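Local coordinates for protein beta-agarase B (Zobellia galactanivorans, PDB 4ATF) that hydrolyses the beta-1,4 linkages between galactose and 3,6-anhydrogalactose in agarose, cutting the chain at random with retention of anomeric configuration, at residues A[127-132]-A[136-141]; A[143-148]-A[265-270]; A[168-173]-A[177-182]; A[224-229]-A[246-251]. The protein carries 1 engineered substitution. All coordinates share one frame; numbering follows the deposited sequence. Where two conformers were deposited one is given.

Contact 1 of 4, residues A[127-132]-A[136-141]; sequences DVWLLS and TQEIDI. With GAL (beta-D-galactopyranose), chain E; AAL (3,6-anhydro-alpha-L-galactopyranose), chain B.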
# COMPACT_ATOMS: atom_id res chain seq x y z
N ASP A 127 -3.04 -2.64 2.48
CA ASP A 127 -1.98 -1.88 1.80
C ASP A 127 -1.92 -2.14 0.29
O ASP A 127 -1.95 -3.32 -0.14
CB ASP A 127 -0.61 -2.32 2.36
CG ASP A 127 -0.46 -2.02 3.83
OD1 ASP A 127 -0.85 -0.90 4.22
OD2 ASP A 127 0.04 -2.91 4.61
N VAL A 128 -1.73 -1.07 -0.49
CA VAL A 128 -1.28 -1.15 -1.88
C VAL A 128 -0.15 -0.13 -1.96
O VAL A 128 -0.36 1.07 -1.70
CB VAL A 128 -2.41 -0.71 -2.86
CG1 VAL A 128 -1.92 -0.70 -4.33
CG2 VAL A 128 -3.64 -1.65 -2.72
N TRP A 129 1.04 -0.58 -2.35
CA TRP A 129 2.22 0.30 -2.29
C TRP A 129 3.26 -0.03 -3.35
O TRP A 129 3.15 -1.11 -4.04
CB TRP A 129 2.78 0.32 -0.85
CG TRP A 129 3.09 -0.98 -0.19
CD1 TRP A 129 2.23 -2.05 0.05
CD2 TRP A 129 4.36 -1.36 0.35
NE1 TRP A 129 2.91 -3.05 0.72
CE2 TRP A 129 4.21 -2.64 0.93
CE3 TRP A 129 5.62 -0.69 0.44
CZ2 TRP A 129 5.28 -3.31 1.55
CZ3 TRP A 129 6.69 -1.34 1.09
CH2 TRP A 129 6.51 -2.66 1.64
N LEU A 130 4.27 0.85 -3.52
CA LEU A 130 5.35 0.69 -4.52
C LEU A 130 6.65 0.70 -3.75
O LEU A 130 6.82 1.53 -2.81
CB LEU A 130 5.40 1.87 -5.51
CG LEU A 130 4.04 2.14 -6.20
CD1 LEU A 130 4.22 3.39 -7.11
CD2 LEU A 130 3.53 0.91 -7.00
N LEU A 131 7.60 -0.17 -4.11
CA LEU A 131 8.88 -0.24 -3.30
C LEU A 131 10.02 -0.52 -4.27
O LEU A 131 9.90 -1.48 -5.06
CB LEU A 131 8.80 -1.38 -2.25
CG LEU A 131 10.03 -1.58 -1.36
CD1 LEU A 131 10.16 -0.32 -0.50
CD2 LEU A 131 9.81 -2.83 -0.46
N SER A 132 11.11 0.28 -4.26
CA SER A 132 12.24 -0.00 -5.14
C SER A 132 12.92 -1.35 -4.78
O SER A 132 12.81 -1.83 -3.65
CB SER A 132 13.28 1.17 -5.09
OG SER A 132 13.85 1.25 -3.76
N THR A 136 15.10 1.25 -0.75
CA THR A 136 15.34 2.61 -0.35
C THR A 136 14.24 3.64 -0.63
O THR A 136 14.33 4.75 -0.05
CB THR A 136 16.64 3.16 -0.93
OG1 THR A 136 16.56 3.16 -2.38
CG2 THR A 136 17.86 2.36 -0.38
N GLN A 137 13.30 3.36 -1.56
CA GLN A 137 12.34 4.33 -1.95
C GLN A 137 10.95 3.62 -2.05
O GLN A 137 10.84 2.50 -2.55
CB GLN A 137 12.73 4.97 -3.31
CG GLN A 137 14.09 5.69 -3.26
CD GLN A 137 14.54 6.21 -4.64
OE1 GLN A 137 15.67 6.75 -4.78
NE2 GLN A 137 13.68 6.10 -5.61
N GLU A 138 9.91 4.28 -1.53
CA GLU A 138 8.58 3.68 -1.33
C GLU A 138 7.50 4.74 -1.54
O GLU A 138 7.70 5.91 -1.17
CB GLU A 138 8.45 3.14 0.13
CG GLU A 138 7.11 2.37 0.40
CD GLU A 138 5.91 3.31 0.83
OE1 GLU A 138 6.14 4.49 1.19
OE2 GLU A 138 4.69 2.88 0.81
N ILE A 139 6.36 4.36 -2.15
CA ILE A 139 5.22 5.26 -2.34
C ILE A 139 3.98 4.47 -1.91
O ILE A 139 3.76 3.35 -2.41
CB ILE A 139 5.05 5.70 -3.83
CG1 ILE A 139 6.24 6.59 -4.27
CG2 ILE A 139 3.66 6.50 -3.97
CD1 ILE A 139 6.43 6.65 -5.83
N ASP A 140 3.23 4.98 -0.92
CA ASP A 140 1.95 4.35 -0.56
C ASP A 140 0.82 4.69 -1.53
O ASP A 140 0.74 5.82 -2.00
CB ASP A 140 1.42 4.92 0.72
CG ASP A 140 2.29 4.69 1.87
OD1 ASP A 140 3.20 3.82 1.88
OD2 ASP A 140 2.02 5.49 2.78
N ILE A 141 -0.02 3.77 -1.93
CA ILE A 141 -1.17 4.23 -2.71
C ILE A 141 -2.38 4.14 -1.75
O ILE A 141 -3.22 5.10 -1.59
CB ILE A 141 -1.32 3.39 -3.99
CG1 ILE A 141 -0.09 3.62 -4.90
CG2 ILE A 141 -2.65 3.70 -4.75
CD1 ILE A 141 0.06 2.53 -5.96
C1 GAL E . 4.82 1.74 4.60
C2 GAL E . 6.04 1.15 5.29
C3 GAL E . 6.52 -0.21 4.77
C4 GAL E . 5.31 -1.15 4.84
C5 GAL E . 4.10 -0.48 4.13
C6 GAL E . 2.85 -1.38 4.04
O2 GAL E . 7.06 2.07 5.03
O3 GAL E . 7.57 -0.59 5.68
O4 GAL E . 4.99 -1.33 6.20
O5 GAL E . 3.75 0.82 4.61
O6 GAL E . 1.91 -0.62 3.28
C1 AAL B . 8.88 -0.72 5.08
C2 AAL B . 9.90 -0.93 6.23
C3 AAL B . 11.20 -1.56 5.62
C4 AAL B . 11.02 -2.79 4.82
C5 AAL B . 10.14 -2.30 3.69
C6 AAL B . 11.00 -1.09 3.25
O2 AAL B . 9.35 -1.81 7.21
O3 AAL B . 11.65 -0.70 4.50
O4 AAL B . 12.13 -3.48 4.32
O5 AAL B . 8.82 -1.86 4.12
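Val128 and Ile141 meet where the second strand turns a corner: Ile141 N donates to Val128 O at 2.7 Å. Beside this bond the two branched side chains touch, Val128 CG1 against Ile141 CD1, as suits the buried side of a sheet. Trp129 faces the substrate. Its CG sits between the backbone N and the carbonyl carbon (chi1 53°), and the six-membered half of the indole brings CE3 edge-on to Glu138 CG at 3.4 Å. Over one indole face lies the chain E galactose, its C5 3.7 Å above the Trp129 ring plane and over its centre; a broad apolar plate suits the C-H side of a sugar. Leu130 turns to the other side and forms a hydrogen-bonded pair with Ile139, Leu130 N to Ile139 O being 2.8 Å. Its two methyls divide their work: CD1 rests on Ile139 CB, while CD2 lies 4.0 Å from Ile141 CD1, with Trp205 closing over this greasy layer. Leu131 returns to the substrate side, where CD1 packs against Glu138 CB and comes to 3.9 Å from C6 of the anhydrogalactose; CD2 lies a little farther, near C5. Ser132 ends the pairing, its N bonded to Gln137 O and its OG accepting from Gln137 N at 3.1 Å; Asp134 also holds that hydroxyl. The whole is a tight antiparallel hairpin of the GH16 jelly-roll sandwich, with the hydrophobic core under Leu130 and Ile139 and the substrate cleft over Trp129. Its second strand carries the family's ExDxxE signature, with engineered Asp143 replacing the last glutamate and Glu138 the probable nucleophile.

Contact 2 of 4, residues A[143-148]-A[265-270]; sequences DAYGAD and TWRSSP. Engineered in segment 143-148: Asp143 (natural residue Glu).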
# COMPACT_ATOMS: atom_id res chain seq x y z
N ASP A 143 -3.03 2.92 2.44
CA ASP A 143 -2.50 2.37 3.69
C ASP A 143 -3.55 2.76 4.73
O ASP A 143 -3.72 3.97 5.08
CB ASP A 143 -1.08 2.94 4.01
CG ASP A 143 -0.62 2.62 5.48
OD1 ASP A 143 -0.83 1.56 6.07
OD2 ASP A 143 0.03 3.45 6.09
N ALA A 144 -4.36 1.79 5.15
CA ALA A 144 -5.55 2.11 6.00
C ALA A 144 -5.80 1.02 7.01
O ALA A 144 -5.60 -0.16 6.69
CB ALA A 144 -6.86 2.31 5.08
N TYR A 145 -6.27 1.42 8.19
CA TYR A 145 -6.58 0.54 9.33
C TYR A 145 -8.09 0.68 9.47
O TYR A 145 -8.58 1.61 10.11
CB TYR A 145 -5.82 1.02 10.61
CG TYR A 145 -4.34 1.16 10.33
CD1 TYR A 145 -3.82 2.35 9.80
CD2 TYR A 145 -3.43 0.08 10.50
CE1 TYR A 145 -2.46 2.50 9.49
CE2 TYR A 145 -2.02 0.25 10.18
CZ TYR A 145 -1.57 1.45 9.69
OH TYR A 145 -0.23 1.67 9.34
N GLY A 146 -8.87 -0.22 8.87
CA GLY A 146 -10.31 0.04 8.72
C GLY A 146 -11.30 -0.26 9.85
O GLY A 146 -12.47 0.12 9.72
N ALA A 147 -10.88 -0.94 10.93
CA ALA A 147 -11.87 -1.49 11.91
C ALA A 147 -12.81 -0.43 12.50
O ALA A 147 -12.35 0.69 12.86
CB ALA A 147 -11.17 -2.21 13.09
N ASP A 148 -14.09 -0.78 12.65
CA ASP A 148 -15.00 0.10 13.44
C ASP A 148 -14.61 0.11 14.93
O ASP A 148 -14.78 1.13 15.63
CB ASP A 148 -16.43 -0.43 13.35
CG ASP A 148 -17.00 -0.30 11.89
OD1 ASP A 148 -16.60 0.68 11.16
OD2 ASP A 148 -17.87 -1.14 11.51
N THR A 265 4.48 -3.07 14.22
CA THR A 265 4.96 -2.97 15.61
C THR A 265 4.41 -1.75 16.39
O THR A 265 4.05 -1.83 17.57
CB THR A 265 6.51 -2.97 15.71
OG1 THR A 265 6.99 -4.13 15.03
CG2 THR A 265 6.97 -3.07 17.21
N TRP A 266 4.29 -0.61 15.74
CA TRP A 266 3.81 0.58 16.49
C TRP A 266 2.34 0.40 16.98
O TRP A 266 1.89 1.16 17.87
CB TRP A 266 3.96 1.86 15.65
CG TRP A 266 3.03 2.03 14.45
CD1 TRP A 266 3.19 1.49 13.21
CD2 TRP A 266 1.80 2.79 14.39
NE1 TRP A 266 2.12 1.85 12.36
CE2 TRP A 266 1.28 2.66 13.05
CE3 TRP A 266 1.11 3.58 15.31
CZ2 TRP A 266 0.12 3.29 12.63
CZ3 TRP A 266 -0.09 4.21 14.89
CH2 TRP A 266 -0.57 4.06 13.55
N ARG A 267 1.63 -0.59 16.38
CA ARG A 267 0.20 -0.89 16.68
C ARG A 267 0.13 -2.05 17.66
O ARG A 267 -0.56 -1.93 18.66
CB ARG A 267 -0.63 -1.27 15.41
CG ARG A 267 -0.78 -0.27 14.22
CD ARG A 267 -2.03 -0.77 13.34
NE ARG A 267 -2.81 0.25 13.75
CZ ARG A 267 -4.07 0.43 13.97
NH1 ARG A 267 -4.20 1.67 14.36
NH2 ARG A 267 -5.14 -0.40 13.80
N SER A 268 0.80 -3.18 17.38
CA SER A 268 0.77 -4.36 18.33
C SER A 268 1.68 -4.28 19.55
O SER A 268 1.43 -4.94 20.57
CB SER A 268 1.02 -5.69 17.58
OG SER A 268 2.28 -5.67 16.92
N SER A 269 2.76 -3.49 19.47
CA SER A 269 3.64 -3.28 20.65
C SER A 269 3.90 -1.79 20.77
O SER A 269 5.04 -1.38 20.54
CB SER A 269 5.02 -3.91 20.43
OG SER A 269 4.90 -5.30 20.43
N PRO A 270 2.89 -0.99 21.09
CA PRO A 270 3.07 0.46 21.11
C PRO A 270 4.14 0.92 22.11
O PRO A 270 4.31 0.31 23.18
CB PRO A 270 1.72 0.96 21.55
CG PRO A 270 1.21 -0.16 22.39
CD PRO A 270 1.57 -1.36 21.62
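Tyr145, near the end of strand 137-145, faces the short helix 265-268, but the backbones stay well apart: Tyr145 CA and Arg267 CA, the nearest pair, are 10.1 Å apart. No backbone bond crosses, so long side chains make the contact. Arg267 bends at chi3 (108°), which brings CD to 3.3 Å from Tyr145 CD2. The same tyrosine carbon lies over one face of the guanidinium, 3.1 Å above the Arg267 plane and toward its rim, the ring and guanidinium planes being 37° apart. Trp266 approaches differently, in an offset edge-to-face pair that turns its edge to the face of Tyr145. The Tyr145 ring and the six-membered ring of Trp266 have centroids 5.7 Å apart and planes at 85°. Tyr145 OH lies in the indole plane, 3.7 Å from Trp266 CZ2, and takes its hydrogen bond from Gln264. Both residues border the bound glycan, and flat aromatic rings suit a wall that packs against sugars. Arg267 reaches Thr123 O and makes a cation-pi contact with Phe160 of helix 158-161, while Ala125 of strand 125-132 packs on Tyr145, so the helix docks on the end of strand 137-145, which carries engineered Asp143 (natural Glu) at the probable proton donor's position.

Contact 3 of 4, residues A[168-173]-A[177-182]; sequences HHVFIR and QDYQPK. With AAL (3,6-anhydro-alpha-L-galactopyranose), chain B; GAL (beta-D-galactopyranose), chain E; GAL (beta-D-galactopyranose), chain C.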
# COMPACT_ATOMS: atom_id res chain seq x y z
N HIS A 168 4.81 8.56 1.47
CA HIS A 168 5.95 8.01 0.75
C HIS A 168 7.10 7.95 1.77
O HIS A 168 7.05 8.65 2.81
CB HIS A 168 6.30 8.92 -0.47
CG HIS A 168 7.10 10.13 -0.11
ND1 HIS A 168 6.53 11.29 0.36
CD2 HIS A 168 8.45 10.34 -0.10
CE1 HIS A 168 7.47 12.18 0.61
NE2 HIS A 168 8.65 11.64 0.34
N HIS A 169 8.12 7.12 1.50
CA HIS A 169 9.25 6.99 2.44
C HIS A 169 10.53 6.99 1.64
O HIS A 169 10.53 6.46 0.54
CB HIS A 169 9.21 5.66 3.25
CG HIS A 169 8.06 5.52 4.18
ND1 HIS A 169 8.21 5.55 5.55
CD2 HIS A 169 6.72 5.31 3.95
CE1 HIS A 169 7.02 5.41 6.13
NE2 HIS A 169 6.10 5.27 5.19
N VAL A 170 11.60 7.51 2.22
CA VAL A 170 12.94 7.24 1.70
C VAL A 170 13.70 6.66 2.86
O VAL A 170 13.47 7.08 4.03
CB VAL A 170 13.60 8.48 1.02
CG1 VAL A 170 12.87 8.81 -0.31
CG2 VAL A 170 13.64 9.68 1.94
N PHE A 171 14.57 5.68 2.60
CA PHE A 171 15.30 4.99 3.72
C PHE A 171 16.80 5.04 3.53
O PHE A 171 17.27 5.12 2.39
CB PHE A 171 14.94 3.49 3.80
CG PHE A 171 13.48 3.21 3.97
CD1 PHE A 171 12.89 3.17 5.25
CD2 PHE A 171 12.69 3.00 2.84
CE1 PHE A 171 11.47 2.96 5.37
CE2 PHE A 171 11.30 2.76 2.92
CZ PHE A 171 10.68 2.74 4.20
N ILE A 172 17.54 4.97 4.64
CA ILE A 172 18.94 4.58 4.58
C ILE A 172 18.89 3.17 5.21
O ILE A 172 18.23 3.01 6.26
CB ILE A 172 19.86 5.55 5.37
CG1 ILE A 172 19.85 6.96 4.74
CG2 ILE A 172 21.33 4.93 5.54
CD1 ILE A 172 20.45 8.04 5.68
N ARG A 173 19.56 2.18 4.61
CA ARG A 173 19.36 0.80 5.08
C ARG A 173 20.25 0.40 6.26
O ARG A 173 19.74 -0.31 7.12
CB ARG A 173 19.48 -0.25 3.96
CG ARG A 173 18.56 -0.06 2.76
CD ARG A 173 17.08 -0.00 3.14
NE ARG A 173 16.66 -1.06 4.04
CZ ARG A 173 15.38 -1.24 4.39
NH1 ARG A 173 14.43 -0.43 3.90
NH2 ARG A 173 15.02 -2.19 5.25
N GLN A 177 17.27 3.99 8.79
CA GLN A 177 16.62 5.24 9.13
C GLN A 177 15.50 5.43 8.14
O GLN A 177 15.65 5.05 6.97
CB GLN A 177 17.62 6.41 8.96
CG GLN A 177 18.73 6.55 10.01
CD GLN A 177 19.36 7.93 9.90
OE1 GLN A 177 20.35 8.11 9.21
NE2 GLN A 177 18.72 8.94 10.52
N ASP A 178 14.40 6.07 8.57
CA ASP A 178 13.18 6.13 7.76
C ASP A 178 12.68 7.55 7.80
O ASP A 178 12.44 8.08 8.90
CB ASP A 178 12.18 5.16 8.42
CG ASP A 178 10.81 5.20 7.83
OD1 ASP A 178 10.54 5.93 6.82
OD2 ASP A 178 9.96 4.51 8.39
N TYR A 179 12.52 8.20 6.63
CA TYR A 179 11.79 9.47 6.55
C TYR A 179 10.43 9.33 5.83
O TYR A 179 10.37 8.71 4.74
CB TYR A 179 12.63 10.49 5.74
CG TYR A 179 11.77 11.72 5.40
CD1 TYR A 179 11.54 12.75 6.37
CD2 TYR A 179 11.11 11.80 4.12
CE1 TYR A 179 10.70 13.88 6.08
CE2 TYR A 179 10.28 12.92 3.80
CZ TYR A 179 10.10 13.96 4.77
OH TYR A 179 9.27 15.02 4.41
N GLN A 180 9.35 9.92 6.37
CA GLN A 180 8.13 10.16 5.58
C GLN A 180 7.59 11.54 6.01
O GLN A 180 7.90 12.01 7.14
CB GLN A 180 7.05 9.05 5.83
CG GLN A 180 6.59 8.97 7.32
CD GLN A 180 5.32 8.14 7.53
OE1 GLN A 180 5.14 7.51 8.60
NE2 GLN A 180 4.43 8.14 6.55
N PRO A 181 6.76 12.20 5.15
CA PRO A 181 6.13 13.44 5.62
C PRO A 181 5.19 13.11 6.79
O PRO A 181 4.60 11.98 6.82
CB PRO A 181 5.32 13.93 4.41
CG PRO A 181 5.85 13.18 3.23
CD PRO A 181 6.35 11.84 3.77
N LYS A 182 5.06 14.02 7.77
CA LYS A 182 4.20 13.71 8.93
C LYS A 182 3.16 14.81 9.22
O LYS A 182 2.54 14.81 10.28
CB LYS A 182 5.04 13.29 10.19
CG LYS A 182 5.63 11.87 10.06
CD LYS A 182 6.10 11.28 11.37
CE LYS A 182 6.61 9.85 11.19
NZ LYS A 182 6.76 9.11 12.50
C1 AAL B . 8.88 -0.72 5.08
C2 AAL B . 9.90 -0.93 6.23
C3 AAL B . 11.20 -1.56 5.62
C4 AAL B . 11.02 -2.79 4.82
C5 AAL B . 10.14 -2.30 3.69
C6 AAL B . 11.00 -1.09 3.25
O2 AAL B . 9.35 -1.81 7.21
O3 AAL B . 11.65 -0.70 4.50
O4 AAL B . 12.13 -3.48 4.32
O5 AAL B . 8.82 -1.86 4.12
C1 GAL E . 4.82 1.74 4.60
C2 GAL E . 6.04 1.15 5.29
C3 GAL E . 6.52 -0.21 4.77
C4 GAL E . 5.31 -1.15 4.84
C5 GAL E . 4.10 -0.48 4.13
C6 GAL E . 2.85 -1.38 4.04
O2 GAL E . 7.06 2.07 5.03
O3 GAL E . 7.57 -0.59 5.68
O4 GAL E . 4.99 -1.33 6.20
O5 GAL E . 3.75 0.82 4.61
O6 GAL E . 1.91 -0.62 3.28
C1 GAL C . 12.45 -4.70 4.98
C2 GAL C . 13.55 -5.28 4.09
C3 GAL C . 14.17 -6.54 4.74
C4 GAL C . 14.59 -6.25 6.20
C5 GAL C . 13.43 -5.59 6.98
C6 GAL C . 13.97 -5.37 8.38
O2 GAL C . 13.10 -5.56 2.74
O3 GAL C . 15.34 -6.86 4.02
O4 GAL C . 15.59 -5.24 6.17
O5 GAL C . 12.98 -4.38 6.30
O6 GAL C . 12.82 -4.96 9.02
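His169 reaches across to Tyr179, Asp178 and Gln180. Its CB lies 3.6 Å from Tyr179 O and its CG near Asp178 OD1. Next, ND1 donates to Asp178 OD1 over 2.7 Å in an almost straight bond (177°), the oxygen using its syn lone pair and staying within the imidazole plane. Asp178 swings its carboxylate away from its own backbone N (chi1 173°) to this ring edge, where it fixes the ring's rotation and probably favours the tautomer protonated on ND1. CE1 lies beside Gln180 CD, and Gln180 CB makes a CH-pi contact 3.7 Å from the His169 centroid. O2 of the chain E galactose sits over the centre of the opposite face, 3.3 Å above the ring plane, near CD2 and NE2 alike. His169 thus stands on the substrate-facing side of an antiparallel hairpin at the margin of the GH16 cleft. Bonds pair Val170 with Tyr179 and Ile172 with Gln177, Tyr179 N to Val170 O being 3.0 Å. On the side away from the sugar, Val170 CG2 packs 4.0 Å from Tyr179 CB, and the tyrosine hydroxyl binds Ile228 O. Phe171 lies alongside Asp178, CE1 being 3.4 Å from Asp178 CG, and offers a ring face to O3 of the anhydrogalactose. Arg173, twice bent, curls over that same face; its NH1 donates to the sugar O3 at 2.9 Å (174°) and also to Asp135 O. NH2 adds weak bonds to O4 of the anhydrogalactose and to O4 and O5 of the chain C galactose; the flat, multiply donating guanidinium suits a place beside two sugars.

Contact 4 of 4, residues A[224-229]-A[246-251]; sequences SGKDII and DTRTGL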
# COMPACT_ATOMS: atom_id res chain seq x y z
N SER A 224 5.00 17.83 -3.34
CA SER A 224 5.82 18.30 -4.47
C SER A 224 6.99 19.09 -3.94
O SER A 224 6.80 19.93 -3.05
CB SER A 224 4.94 19.21 -5.38
OG SER A 224 5.66 19.64 -6.49
N GLY A 225 8.19 18.84 -4.44
CA GLY A 225 9.39 19.63 -4.06
C GLY A 225 10.35 18.93 -3.09
O GLY A 225 9.94 18.03 -2.33
N LYS A 226 11.61 19.37 -3.08
CA LYS A 226 12.67 18.68 -2.33
C LYS A 226 12.46 18.73 -0.82
O LYS A 226 12.74 17.72 -0.15
CB LYS A 226 14.05 19.27 -2.68
CG LYS A 226 14.40 19.24 -4.20
CD LYS A 226 15.59 20.16 -4.51
CE LYS A 226 15.82 20.36 -6.06
NZ LYS A 226 17.10 21.05 -6.40
N ASP A 227 11.93 19.84 -0.30
CA ASP A 227 11.78 20.08 1.14
C ASP A 227 10.75 19.10 1.79
O ASP A 227 10.87 18.80 2.98
CB ASP A 227 11.31 21.52 1.44
CG ASP A 227 12.38 22.60 1.12
OD1 ASP A 227 13.56 22.28 0.82
OD2 ASP A 227 12.04 23.81 1.20
N ILE A 228 9.76 18.61 1.03
CA ILE A 228 8.82 17.60 1.58
C ILE A 228 9.18 16.16 1.11
O ILE A 228 8.95 15.18 1.84
CB ILE A 228 7.34 17.95 1.30
CG1 ILE A 228 6.38 16.96 1.99
CG2 ILE A 228 7.06 17.90 -0.20
CD1 ILE A 228 4.94 17.50 2.09
N ILE A 229 9.77 16.01 -0.08
CA ILE A 229 10.02 14.62 -0.60
C ILE A 229 11.28 14.01 0.07
O ILE A 229 11.28 12.83 0.52
CB ILE A 229 10.21 14.63 -2.15
CG1 ILE A 229 8.89 15.04 -2.86
CG2 ILE A 229 10.72 13.25 -2.68
CD1 ILE A 229 7.90 13.94 -3.12
N ASP A 246 24.46 18.23 -1.92
CA ASP A 246 23.21 17.87 -2.57
C ASP A 246 23.45 17.08 -3.84
O ASP A 246 23.76 17.66 -4.90
CB ASP A 246 22.35 19.12 -2.86
CG ASP A 246 20.89 18.79 -3.22
OD1 ASP A 246 20.52 17.59 -3.37
OD2 ASP A 246 20.07 19.75 -3.34
N THR A 247 23.30 15.77 -3.75
CA THR A 247 23.29 14.89 -4.93
C THR A 247 22.00 14.06 -4.82
O THR A 247 21.98 12.88 -5.23
CB THR A 247 24.56 13.96 -4.94
OG1 THR A 247 24.68 13.40 -3.62
CG2 THR A 247 25.86 14.75 -5.35
N ARG A 248 20.93 14.67 -4.25
CA ARG A 248 19.67 13.93 -4.05
C ARG A 248 19.07 13.41 -5.35
O ARG A 248 19.02 14.17 -6.36
CB ARG A 248 18.62 14.82 -3.38
CG ARG A 248 18.90 15.05 -1.89
CD ARG A 248 17.83 15.92 -1.27
NE ARG A 248 18.07 17.30 -1.63
CZ ARG A 248 17.42 18.34 -1.11
NH1 ARG A 248 16.47 18.16 -0.18
NH2 ARG A 248 17.73 19.58 -1.52
N THR A 249 18.62 12.16 -5.36
CA THR A 249 17.98 11.62 -6.57
C THR A 249 16.43 11.86 -6.60
O THR A 249 15.76 11.83 -7.65
CB THR A 249 18.21 10.08 -6.69
OG1 THR A 249 17.54 9.42 -5.59
CG2 THR A 249 19.71 9.75 -6.68
N GLY A 250 15.85 12.03 -5.43
CA GLY A 250 14.37 12.03 -5.31
C GLY A 250 13.85 10.59 -5.47
O GLY A 250 14.65 9.61 -5.39
N LEU A 251 12.56 10.48 -5.75
CA LEU A 251 11.92 9.15 -5.99
C LEU A 251 12.14 8.73 -7.47
O LEU A 251 11.26 8.87 -8.31
CB LEU A 251 10.43 9.20 -5.60
CG LEU A 251 10.16 9.45 -4.07
CD1 LEU A 251 8.68 9.79 -3.83
CD2 LEU A 251 10.55 8.23 -3.27
O HOH W 1 18.52 19.08 -5.50
O HOH W 2 15.42 20.46 1.04
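Lys226 lays its aliphatic stem on the flat guanidinium of Arg248, its CB 3.7 Å from Arg248 NH1 and over one face of the group. The lysine then runs extended, so its ammonium passes beyond the arginine: NZ gives a hydrogen bond of 2.6 Å to water 1, which donates to Asp246 OD2. Arg248 is straight as far as CD and then bends (chi3 -78°), turning the guanidinium back on Asp246. It grips that carboxylate side-on, NE to OD1 at 3.0 Å and NH2 to OD2 likewise, both nitrogens coming from above the carboxylate plane by about 50°. Asp246 OD1 also accepts from Arg248 N at 3.1 Å, which makes an Asx turn; an aspartate suits this place, since one carboxylate can serve both the backbone N-H and the guanidinium. The salt-bridged turn holds the guanidinium flat against the lysine stem, and that packing, two water bridges and Ile229 on Leu251 join the loop before strand 255-262 to helix 226-229, at the rim of the GH16 sandwich. The remaining nitrogen, NH1, donates to Asp230 O and, at 2.8 Å, to water 2, which donates to Asp227 OD1. Deeper in, Ile229 CG2 touches Leu251 CG at 4.1 Å; two branched apolar residues fill this buried end, with His168 and Val170 against the leucine. Gly250 bends the loop at a positive phi that suits glycine.

In the fold
From the N terminus, contact 1 comes first, a hairpin closing a three-residue turn between strands 125-132 and 137-145. The second strand runs on into contact 2, whose partner, helix 265-268, comes 117 residues later; the long excursion it closes encloses contacts 3 and 4, one after the other, and none cross. Contact 3 closes another three-residue turn, and its strand 164-172 pairs beside contact 1, with Glu138 O to His169 N and Thr136 O to Phe171 N as probable bonds. Contact 4 closes a 16-residue loop and docks on contact 3 through the end of helix 226-229. Contacts 1, 2 and 3 border the bound glycan; contact 4 stands off from it, with about 11 Å between the Leu251 side chain and bound sugar.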